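Local coordinates for carbonic anhydrase (Coccomyxa sp. PA, PDB 3UCJ), which probably catalyses the reversible hydration of carbon dioxide to hydrogencarbonate, as a zinc-dependent carbonic anhydrase of the beta class, at residues 71-76 and 155-160; 131-136 and 159-164. One frame throughout, in Å; residues are numbered along the deposited sequence.

Contact 1: 71-76 and 155-160; sequences VGNLVS and ELNVEA. With AZM (5-acetamido-1,3,4-thiadiazole-2-sulfonamide), chain D.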
loop_
_atom_site.group_PDB
_atom_site.type_symbol
_atom_site.label_atom_id
_atom_site.label_comp_id
_atom_site.label_asym_id
_atom_site.label_seq_id
_atom_site.Cartn_x
_atom_site.Cartn_y
_atom_site.Cartn_z
ATOM N N VAL A 71 -12.071 1.506 7.563
ATOM C CA VAL A 71 -13.173 2.385 7.088
ATOM C C VAL A 71 -13.893 1.844 5.874
ATOM O O VAL A 71 -13.327 1.667 4.763
ATOM C CB VAL A 71 -12.559 3.843 6.810
ATOM C CG1 VAL A 71 -13.568 4.654 5.916
ATOM C CG2 VAL A 71 -12.105 4.509 8.122
ATOM N N GLY A 72 -15.193 1.541 6.041
ATOM C CA GLY A 72 -15.925 0.923 4.951
ATOM C C GLY A 72 -15.815 -0.591 4.765
ATOM O O GLY A 72 -16.343 -1.081 3.817
ATOM N N ASN A 73 -15.113 -1.358 5.636
ATOM C CA ASN A 73 -15.098 -2.777 5.516
ATOM C C ASN A 73 -14.693 -3.277 4.138
ATOM O O ASN A 73 -15.307 -4.124 3.514
ATOM C CB ASN A 73 -16.395 -3.463 6.086
ATOM C CG ASN A 73 -17.713 -2.989 5.459
ATOM O OD1 ASN A 73 -18.417 -2.125 6.036
ATOM N ND2 ASN A 73 -18.109 -3.615 4.376
ATOM N N LEU A 74 -13.582 -2.737 3.673
ATOM C CA LEU A 74 -13.162 -2.979 2.319
ATOM C C LEU A 74 -12.083 -4.105 2.302
ATOM O O LEU A 74 -11.282 -4.187 3.196
ATOM C CB LEU A 74 -12.431 -1.735 1.823
ATOM C CG LEU A 74 -13.374 -0.490 1.767
ATOM C CD1 LEU A 74 -12.548 0.567 1.070
ATOM C CD2 LEU A 74 -14.587 -0.707 0.835
ATOM N N VAL A 75 -12.059 -4.838 1.219
ATOM C CA VAL A 75 -11.097 -5.956 1.043
ATOM C C VAL A 75 -10.466 -5.801 -0.318
ATOM O O VAL A 75 -11.146 -5.900 -1.375
ATOM C CB VAL A 75 -11.892 -7.307 1.092
ATOM C CG1 VAL A 75 -10.941 -8.550 0.796
ATOM C CG2 VAL A 75 -12.597 -7.426 2.396
ATOM N N SER A 76 -9.131 -5.594 -0.367
ATOM C CA SER A 76 -8.492 -5.554 -1.615
ATOM C C SER A 76 -7.256 -6.476 -1.542
ATOM O O SER A 76 -6.567 -6.467 -0.523
ATOM C CB SER A 76 -7.892 -4.115 -1.803
ATOM O OG SER A 76 -7.045 -4.110 -2.954
ATOM N N GLU A 155 -25.340 -2.191 0.996
ATOM C CA GLU A 155 -25.589 -3.532 0.552
ATOM C C GLU A 155 -24.738 -3.968 -0.627
ATOM O O GLU A 155 -24.244 -5.059 -0.657
ATOM C CB GLU A 155 -27.069 -3.709 0.236
ATOM C CG GLU A 155 -27.953 -3.579 1.428
ATOM C CD GLU A 155 -29.414 -3.318 1.093
ATOM O OE1 GLU A 155 -30.160 -2.990 2.006
ATOM O OE2 GLU A 155 -29.785 -3.420 -0.071
ATOM N N LEU A 156 -24.608 -3.111 -1.613
ATOM C CA LEU A 156 -23.815 -3.432 -2.786
ATOM C C LEU A 156 -22.358 -3.593 -2.374
ATOM O O LEU A 156 -21.653 -4.439 -2.953
ATOM C CB LEU A 156 -23.901 -2.302 -3.829
ATOM C CG LEU A 156 -25.275 -2.360 -4.596
ATOM C CD1 LEU A 156 -25.456 -1.016 -5.357
ATOM C CD2 LEU A 156 -25.399 -3.610 -5.441
ATOM N N ASN A 157 -21.959 -2.762 -1.427
ATOM C CA ASN A 157 -20.568 -2.813 -0.949
ATOM C C ASN A 157 -20.333 -4.180 -0.261
ATOM O O ASN A 157 -19.330 -4.904 -0.568
ATOM C CB ASN A 157 -20.264 -1.658 -0.033
ATOM C CG ASN A 157 -18.749 -1.618 0.331
ATOM O OD1 ASN A 157 -17.893 -1.693 -0.563
ATOM N ND2 ASN A 157 -18.467 -1.591 1.613
ATOM N N VAL A 158 -21.242 -4.575 0.630
ATOM C CA VAL A 158 -21.125 -5.960 1.194
ATOM C C VAL A 158 -20.952 -7.001 0.083
ATOM O O VAL A 158 -20.041 -7.882 0.130
ATOM C CB VAL A 158 -22.325 -6.332 2.133
ATOM C CG1 VAL A 158 -22.199 -7.825 2.597
ATOM C CG2 VAL A 158 -22.338 -5.399 3.346
ATOM N N GLU A 159 -21.867 -7.010 -0.907
ATOM C CA GLU A 159 -21.742 -8.008 -1.942
ATOM C C GLU A 159 -20.406 -7.979 -2.638
ATOM O O GLU A 159 -19.844 -9.034 -2.973
ATOM C CB GLU A 159 -22.892 -7.919 -3.014
ATOM C CG GLU A 159 -22.684 -9.125 -3.980
ATOM C CD GLU A 159 -23.817 -9.429 -4.973
ATOM O OE1 GLU A 159 -24.842 -8.682 -4.955
ATOM O OE2 GLU A 159 -23.604 -10.369 -5.791
ATOM N N ALA A 160 -19.894 -6.779 -2.954
ATOM C CA ALA A 160 -18.637 -6.707 -3.670
ATOM C C ALA A 160 -17.510 -7.227 -2.763
ATOM O O ALA A 160 -16.585 -7.850 -3.278
ATOM C CB ALA A 160 -18.346 -5.221 -3.996
HETATM C C1 AZM D . -17.454 6.635 8.476
HETATM C C2 AZM D . -16.959 8.540 7.075
HETATM C C3 AZM D . -15.584 9.395 5.323
HETATM C C4 AZM D . -15.015 10.633 4.655
HETATM N N1 AZM D . -18.736 4.237 9.027
HETATM N N2 AZM D . -18.112 8.683 7.811
HETATM N N3 AZM D . -18.427 7.520 8.691
HETATM N N4 AZM D . -16.656 9.538 6.106
HETATM O O1 AZM D . -17.135 5.246 10.665
HETATM O O2 AZM D . -16.438 4.403 8.516
HETATM O O3 AZM D . -15.077 8.250 5.182
HETATM S S1 AZM D . -17.463 5.120 9.344
HETATM S S2 AZM D . -16.132 7.082 7.372
HETATM O O HOH W 1 -20.838 -2.121 3.354
#
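Beside the zinc site of this beta-class carbonic anhydrase, Gly72 of the loop that follows strand 65-70 is gripped through its carbonyl by Asn157 of helix 146-167. Asn157 ND2 donates to Gly72 O at 3.1 Å; the donor lies in the carbonyl plane and the acceptor close to the plane of the asparagine amide, but the N-H...O angle of 136° leaves the bond well short of straight. With CG anti to the backbone N (chi1 -173°), the Asn157 amide reaches off the helix to the loop. Asn157 ND2 also donates to a water at 3.0 Å, which accepts from Asn73 ND2 at 3.3 Å as well, and thus joins two amides that run past each other in opposite senses with planes 44° apart. Val71 and Gly72 line the acetazolamide pocket beside the metal bound by Cys47, His103 and Cys106; Val71 CG1 lies 3.8 Å from S2 of the inhibitor's thiadiazole. On the far side of the Asn157 amide, OD1 accepts from Gln161 NE2 one helical turn on, which fixes the amide's rotation, while Leu74 CD2 packs 3.7 Å from OD1, its side chain crossing that of Asn157 at about a right angle. A leucine in place of Asn157 would probably leave the buried carbonyl of Gly72 without this donor and Gln161 NE2 without its acceptor.

Contact 2: 131-136 and 159-164; sequences REVRDK and EAQVFN
Val133 and Ala160 bring helix 128-135 against helix 146-167, and Gln161 adds a smaller share. The valine side chain starts out toward the partner helix and meets the alanine methyl with both branches: CG2 is 3.6 Å from Ala160 CB, and CG1, more loosely placed, 4.2 Å from the same carbon. With CG1 anti to the backbone N (chi1 176°), CG2 makes the closer approach, and the backbones come to 6.9 Å between Val133 CA and Ala160 CA. CG2 also lies 4.2 Å from Gln161 NE2, a van der Waals approach; that nitrogen donates to Asn157 OD1, while OE1 accepts from Val75 N and Asn164 ND2, the latter at 3.0 Å from above the carbonyl plane. Val133 is also packed by Met153, Leu156 and Asn157 of the long helix. Away from this apolar patch, Arg134 grips Asp135 side-on, NE and NH2 both meeting OD2; Arg134 NH2 also donates to His219 O and Asp135 OD1 is hydrogen-bonded to His219 ND1, both on a neighbouring subunit, whose Phe222 packs on the pair. The arrangement is plain helix-helix packing, in which an alanine permits close approach, within the helical layer beside the central sheet of the beta-carbonic anhydrase fold.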
loop_
_atom_site.group_PDB
_atom_site.type_symbol
_atom_site.label_atom_id
_atom_site.label_comp_id
_atom_site.label_asym_id
_atom_site.label_seq_id
_atom_site.Cartn_x
_atom_site.Cartn_y
_atom_site.Cartn_z
ATOM N N ARG A 131 -16.245 3.915 -4.588
ATOM C CA ARG A 131 -16.606 4.477 -5.901
ATOM C C ARG A 131 -16.665 3.445 -7.003
ATOM O O ARG A 131 -17.510 3.551 -7.913
ATOM C CB ARG A 131 -15.732 5.667 -6.286
ATOM C CG ARG A 131 -15.994 6.923 -5.439
ATOM C CD ARG A 131 -15.210 8.149 -5.907
ATOM N NE ARG A 131 -13.786 8.056 -5.574
ATOM C CZ ARG A 131 -13.243 8.597 -4.488
ATOM N NH1 ARG A 131 -14.004 9.337 -3.627
ATOM N NH2 ARG A 131 -11.948 8.475 -4.289
ATOM N N GLU A 132 -15.774 2.445 -6.982
ATOM C CA GLU A 132 -15.710 1.502 -8.048
ATOM C C GLU A 132 -16.970 0.626 -8.002
ATOM O O GLU A 132 -17.494 0.311 -9.032
ATOM C CB GLU A 132 -14.472 0.589 -7.838
ATOM C CG GLU A 132 -13.214 1.241 -8.239
ATOM C CD GLU A 132 -12.051 0.152 -8.091
ATOM O OE1 GLU A 132 -11.360 0.148 -7.056
ATOM O OE2 GLU A 132 -11.917 -0.768 -8.986
ATOM N N VAL A 133 -17.396 0.235 -6.821
ATOM C CA VAL A 133 -18.600 -0.529 -6.664
ATOM C C VAL A 133 -19.799 0.297 -7.124
ATOM O O VAL A 133 -20.592 -0.137 -7.867
ATOM C CB VAL A 133 -18.835 -0.901 -5.216
ATOM C CG1 VAL A 133 -20.116 -1.602 -5.091
ATOM C CG2 VAL A 133 -17.724 -1.779 -4.691
ATOM N N ARG A 134 -19.873 1.505 -6.637
ATOM C CA ARG A 134 -20.895 2.454 -7.014
ATOM C C ARG A 134 -21.015 2.602 -8.521
ATOM O O ARG A 134 -22.072 2.541 -9.056
ATOM C CB ARG A 134 -20.554 3.790 -6.378
ATOM C CG ARG A 134 -21.442 4.953 -6.718
ATOM C CD ARG A 134 -20.758 6.239 -6.442
ATOM N NE ARG A 134 -19.816 6.593 -7.462
ATOM C CZ ARG A 134 -19.117 7.704 -7.473
ATOM N NH1 ARG A 134 -19.263 8.576 -6.515
ATOM N NH2 ARG A 134 -18.282 7.940 -8.443
ATOM N N ASP A 135 -19.896 2.802 -9.170
ATOM C CA ASP A 135 -19.838 3.065 -10.578
ATOM C C ASP A 135 -20.361 1.929 -11.415
ATOM O O ASP A 135 -20.783 2.128 -12.510
ATOM C CB ASP A 135 -18.434 3.400 -11.011
ATOM C CG ASP A 135 -18.005 4.782 -10.614
ATOM O OD1 ASP A 135 -16.846 5.077 -10.761
ATOM O OD2 ASP A 135 -18.796 5.565 -10.132
ATOM N N LYS A 136 -20.323 0.732 -10.883
ATOM C CA LYS A 136 -20.827 -0.407 -11.593
ATOM C C LYS A 136 -22.304 -0.609 -11.348
ATOM O O LYS A 136 -22.881 -1.538 -11.810
ATOM C CB LYS A 136 -20.034 -1.652 -11.223
ATOM C CG LYS A 136 -18.622 -1.554 -11.616
ATOM C CD LYS A 136 -17.938 -2.858 -11.665
ATOM C CE LYS A 136 -17.287 -3.157 -10.405
ATOM N NZ LYS A 136 -16.642 -4.433 -10.461
ATOM N N GLU A 159 -21.867 -7.010 -0.907
ATOM C CA GLU A 159 -21.742 -8.008 -1.942
ATOM C C GLU A 159 -20.406 -7.979 -2.638
ATOM O O GLU A 159 -19.844 -9.034 -2.973
ATOM C CB GLU A 159 -22.892 -7.919 -3.014
ATOM C CG GLU A 159 -22.684 -9.125 -3.980
ATOM C CD GLU A 159 -23.817 -9.429 -4.973
ATOM O OE1 GLU A 159 -24.842 -8.682 -4.955
ATOM O OE2 GLU A 159 -23.604 -10.369 -5.791
ATOM N N ALA A 160 -19.894 -6.779 -2.954
ATOM C CA ALA A 160 -18.637 -6.707 -3.670
ATOM C C ALA A 160 -17.510 -7.227 -2.763
ATOM O O ALA A 160 -16.585 -7.850 -3.278
ATOM C CB ALA A 160 -18.346 -5.221 -3.996
ATOM N N GLN A 161 -17.582 -6.940 -1.452
ATOM C CA GLN A 161 -16.463 -7.307 -0.568
ATOM C C GLN A 161 -16.540 -8.816 -0.335
ATOM O O GLN A 161 -15.501 -9.482 -0.242
ATOM C CB GLN A 161 -16.410 -6.501 0.751
ATOM C CG GLN A 161 -16.339 -4.966 0.513
ATOM C CD GLN A 161 -15.300 -4.529 -0.571
ATOM O OE1 GLN A 161 -14.186 -5.108 -0.659
ATOM N NE2 GLN A 161 -15.686 -3.492 -1.438
ATOM N N VAL A 162 -17.742 -9.374 -0.362
ATOM C CA VAL A 162 -17.832 -10.860 -0.336
ATOM C C VAL A 162 -17.202 -11.452 -1.534
ATOM O O VAL A 162 -16.408 -12.457 -1.425
ATOM C CB VAL A 162 -19.319 -11.355 -0.177
ATOM C CG1 VAL A 162 -19.435 -12.866 -0.536
ATOM C CG2 VAL A 162 -19.760 -11.049 1.212
ATOM N N PHE A 163 -17.463 -10.874 -2.716
ATOM C CA PHE A 163 -16.798 -11.385 -3.919
ATOM C C PHE A 163 -15.269 -11.258 -3.807
ATOM O O PHE A 163 -14.477 -12.196 -4.167
ATOM C CB PHE A 163 -17.295 -10.580 -5.189
ATOM C CG PHE A 163 -16.698 -11.074 -6.480
ATOM C CD1 PHE A 163 -17.448 -11.956 -7.281
ATOM C CD2 PHE A 163 -15.455 -10.626 -6.947
ATOM C CE1 PHE A 163 -16.969 -12.424 -8.492
ATOM C CE2 PHE A 163 -14.905 -11.115 -8.211
ATOM C CZ PHE A 163 -15.671 -12.038 -8.975
ATOM N N ASN A 164 -14.827 -10.105 -3.291
ATOM C CA ASN A 164 -13.361 -9.935 -3.181
ATOM C C ASN A 164 -12.721 -10.990 -2.240
ATOM O O ASN A 164 -11.636 -11.474 -2.520
ATOM C CB ASN A 164 -13.034 -8.515 -2.655
ATOM C CG ASN A 164 -13.279 -7.470 -3.768
ATOM O OD1 ASN A 164 -13.326 -7.859 -4.926
ATOM N ND2 ASN A 164 -13.594 -6.216 -3.414
#

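How the contacts relate
Both contacts use helix 146-167 and share Glu159 and Ala160, with centres about 6 Å apart. Contact 1 is the buried one, nearer the centre of the chain, and is largely polar: a side-chain amide and a water serve a loop at the zinc site. Contact 2, only partly buried and farther out, is apolar between its helices, with charged groups turned to a neighbouring subunit. Gln161 of contact 2 joins the two, through its bond to the backbone of Val75 in contact 1. The same stretch of helix 146-167 serves both, and Asn157, which grips the loop, is also packed by Val133.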